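Local coordinates for protein PfVFT1 (Plasmodium falciparum, PDB 5JKQ) that is of no established biochemical function but has the bi-lobed architecture of a Venus Flytrap protein and probably binds small solutes between its lobes, at residues V61-D66 with I72-E77. The protein carries 3 engineered substitutions. Residues are numbered along the deposited sequence; the frame is centred on the assembly and turned at random.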
loop_
_atom_site.group_PDB
_atom_site.type_symbol
_atom_site.label_atom_id
_atom_site.label_comp_id
_atom_site.label_asym_id
_atom_site.label_seq_id
_atom_site.Cartn_x
_atom_site.Cartn_y
_atom_site.Cartn_z
ATOM N N VAL A 61 10.988 24.594 4.352
ATOM C CA VAL A 61 11.123 23.896 5.628
ATOM C C VAL A 61 11.060 24.885 6.786
ATOM O O VAL A 61 11.550 24.614 7.882
ATOM C CB VAL A 61 12.440 23.100 5.702
ATOM C CG1 VAL A 61 12.447 22.006 4.661
ATOM C CG2 VAL A 61 13.648 24.016 5.518
ATOM N N LYS A 62 10.445 26.032 6.526
ATOM C CA LYS A 62 10.291 27.075 7.528
ATOM C C LYS A 62 9.048 26.787 8.373
ATOM O O LYS A 62 8.082 26.203 7.881
ATOM C CB LYS A 62 10.200 28.438 6.837
ATOM C CG LYS A 62 10.306 29.642 7.748
ATOM C CD LYS A 62 10.720 30.873 6.949
ATOM C CE LYS A 62 10.338 32.168 7.648
ATOM N NZ LYS A 62 10.804 32.211 9.062
ATOM N N ASP A 63 9.082 27.180 9.644
ATOM C CA ASP A 63 7.964 26.932 10.554
ATOM C C ASP A 63 7.037 28.145 10.645
ATOM O O ASP A 63 6.365 28.352 11.657
ATOM C CB ASP A 63 8.480 26.551 11.947
ATOM C CG ASP A 63 9.189 27.698 12.651
ATOM O OD1 ASP A 63 9.583 28.677 11.982
ATOM O OD2 ASP A 63 9.360 27.612 13.884
ATOM N N ASP A 64 7.006 28.937 9.577
ATOM C CA ASP A 64 6.148 30.117 9.506
ATOM C C ASP A 64 4.715 29.738 9.129
ATOM O O ASP A 64 3.764 30.422 9.512
ATOM C CB ASP A 64 6.711 31.129 8.496
ATOM C CG ASP A 64 6.929 30.527 7.116
ATOM O OD1 ASP A 64 6.985 29.284 7.006
ATOM O OD2 ASP A 64 7.055 31.300 6.141
ATOM N N ILE A 65 4.565 28.645 8.389
ATOM C CA ILE A 65 3.251 28.199 7.942
ATOM C C ILE A 65 2.454 27.634 9.116
ATOM O O ILE A 65 2.994 26.897 9.941
ATOM C CB ILE A 65 3.356 27.120 6.838
ATOM C CG1 ILE A 65 4.405 27.504 5.785
ATOM C CG2 ILE A 65 2.002 26.888 6.181
ATOM C CD1 ILE A 65 4.200 28.873 5.155
ATOM N N ASP A 66 1.174 27.988 9.195
ATOM C CA ASP A 66 0.290 27.425 10.210
ATOM C C ASP A 66 -0.280 26.102 9.704
ATOM O O ASP A 66 -1.445 26.024 9.315
ATOM C CB ASP A 66 -0.838 28.402 10.557
ATOM C CG ASP A 66 -1.646 27.963 11.774
ATOM O OD1 ASP A 66 -1.448 26.825 12.255
ATOM O OD2 ASP A 66 -2.485 28.757 12.252
ATOM N N ILE A 72 5.192 19.443 13.620
ATOM C CA ILE A 72 6.187 18.377 13.603
ATOM C C ILE A 72 7.587 18.956 13.785
ATOM O O ILE A 72 8.403 18.406 14.525
ATOM C CB ILE A 72 6.112 17.572 12.284
ATOM C CG1 ILE A 72 4.798 16.795 12.223
ATOM C CG2 ILE A 72 7.284 16.592 12.150
ATOM C CD1 ILE A 72 4.401 16.374 10.826
ATOM N N ILE A 73 7.849 20.075 13.117
ATOM C CA ILE A 73 9.163 20.711 13.152
ATOM C C ILE A 73 9.500 21.231 14.548
ATOM O O ILE A 73 10.615 21.039 15.034
ATOM C CB ILE A 73 9.245 21.873 12.132
ATOM C CG1 ILE A 73 9.250 21.313 10.711
ATOM C CG2 ILE A 73 10.511 22.714 12.335
ATOM C CD1 ILE A 73 9.007 22.349 9.632
ATOM N N LYS A 74 8.538 21.886 15.191
ATOM C CA LYS A 74 8.773 22.486 16.500
ATOM C C LYS A 74 9.027 21.431 17.575
ATOM O O LYS A 74 9.855 21.631 18.463
ATOM C CB LYS A 74 7.590 23.369 16.895
ATOM C CG LYS A 74 7.581 24.716 16.187
ATOM C CD LYS A 74 6.247 25.431 16.342
ATOM C CE LYS A 74 6.298 26.828 15.741
ATOM N NZ LYS A 74 4.950 27.323 15.335
ATOM N N LYS A 75 8.322 20.308 17.485
ATOM C CA LYS A 75 8.473 19.230 18.458
ATOM C C LYS A 75 9.542 18.217 18.048
ATOM O O LYS A 75 9.904 17.347 18.840
ATOM C CB LYS A 75 7.137 18.512 18.661
ATOM C CG LYS A 75 6.237 19.160 19.705
ATOM C CD LYS A 75 4.843 19.432 19.163
ATOM C CE LYS A 75 4.102 18.145 18.822
ATOM N NZ LYS A 75 2.753 18.415 18.246
ATOM N N LYS A 76 10.053 18.344 16.824
ATOM C CA LYS A 76 10.975 17.356 16.265
ATOM C C LYS A 76 10.401 15.948 16.427
ATOM O O LYS A 76 11.113 15.010 16.792
ATOM C CB LYS A 76 12.357 17.450 16.925
ATOM C CG LYS A 76 13.216 18.613 16.445
ATOM C CD LYS A 76 14.645 18.484 16.972
ATOM C CE LYS A 76 15.595 19.482 16.322
ATOM N NZ LYS A 76 15.343 20.889 16.743
ATOM N N GLU A 77 9.104 15.812 16.167
ATOM C CA GLU A 77 8.442 14.516 16.269
ATOM C C GLU A 77 7.213 14.418 15.370
ATOM O O GLU A 77 6.445 15.372 15.240
ATOM C CB GLU A 77 8.037 14.239 17.719
ATOM C CG GLU A 77 7.310 12.910 17.907
ATOM C CD GLU A 77 7.056 12.577 19.364
ATOM O OE1 GLU A 77 8.016 12.195 20.066
ATOM O OE2 GLU A 77 5.894 12.692 19.806
HETATM O O HOH W 1 3.542 28.156 12.794
#
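The D63 carboxylate meets K74 obliquely: K74 CE stands well off its plane, on one face, and 3.7 Å from D63 OD2, while K74 CG lies 4.1 Å from D63 OD2 and much nearer that plane. The second flat group is the V61–K62 peptide, with I73 CD1 over one face, 3.8 Å from V61 O and almost perpendicularly above it. I73 reaches it with CG1 beside its backbone N (chi1 -70°), and its CG2 lies 4.4 Å from D63 CB.

D63 and K74 side chains cross at roughly a right angle, and no direct hydrogen bond joins the segments. D63 OD2 and K74 NZ are 4.7 Å apart, so any attraction between the opposite charges is probably long-range. The extended lysine chain instead carries NZ to a water, which accepts from K74 NZ at 3.0 Å and donates to the carbonyls of D63 and I65. This bridge ties the loop to the helix at the surface, whereas I73 is buried and also packs on I118 of helix 102-118. The K62 carbonyl is also hydrogen-bonded by R15 of helix 14-29.

Helix 68-75 ends in a Schellman motif, evidenced by E77 N to I72 O (3.1 Å), a weak K76 N to I73 O bond and positive phi at K76 (50°); it turns the chain into strand 77-83 of the parallel sheet.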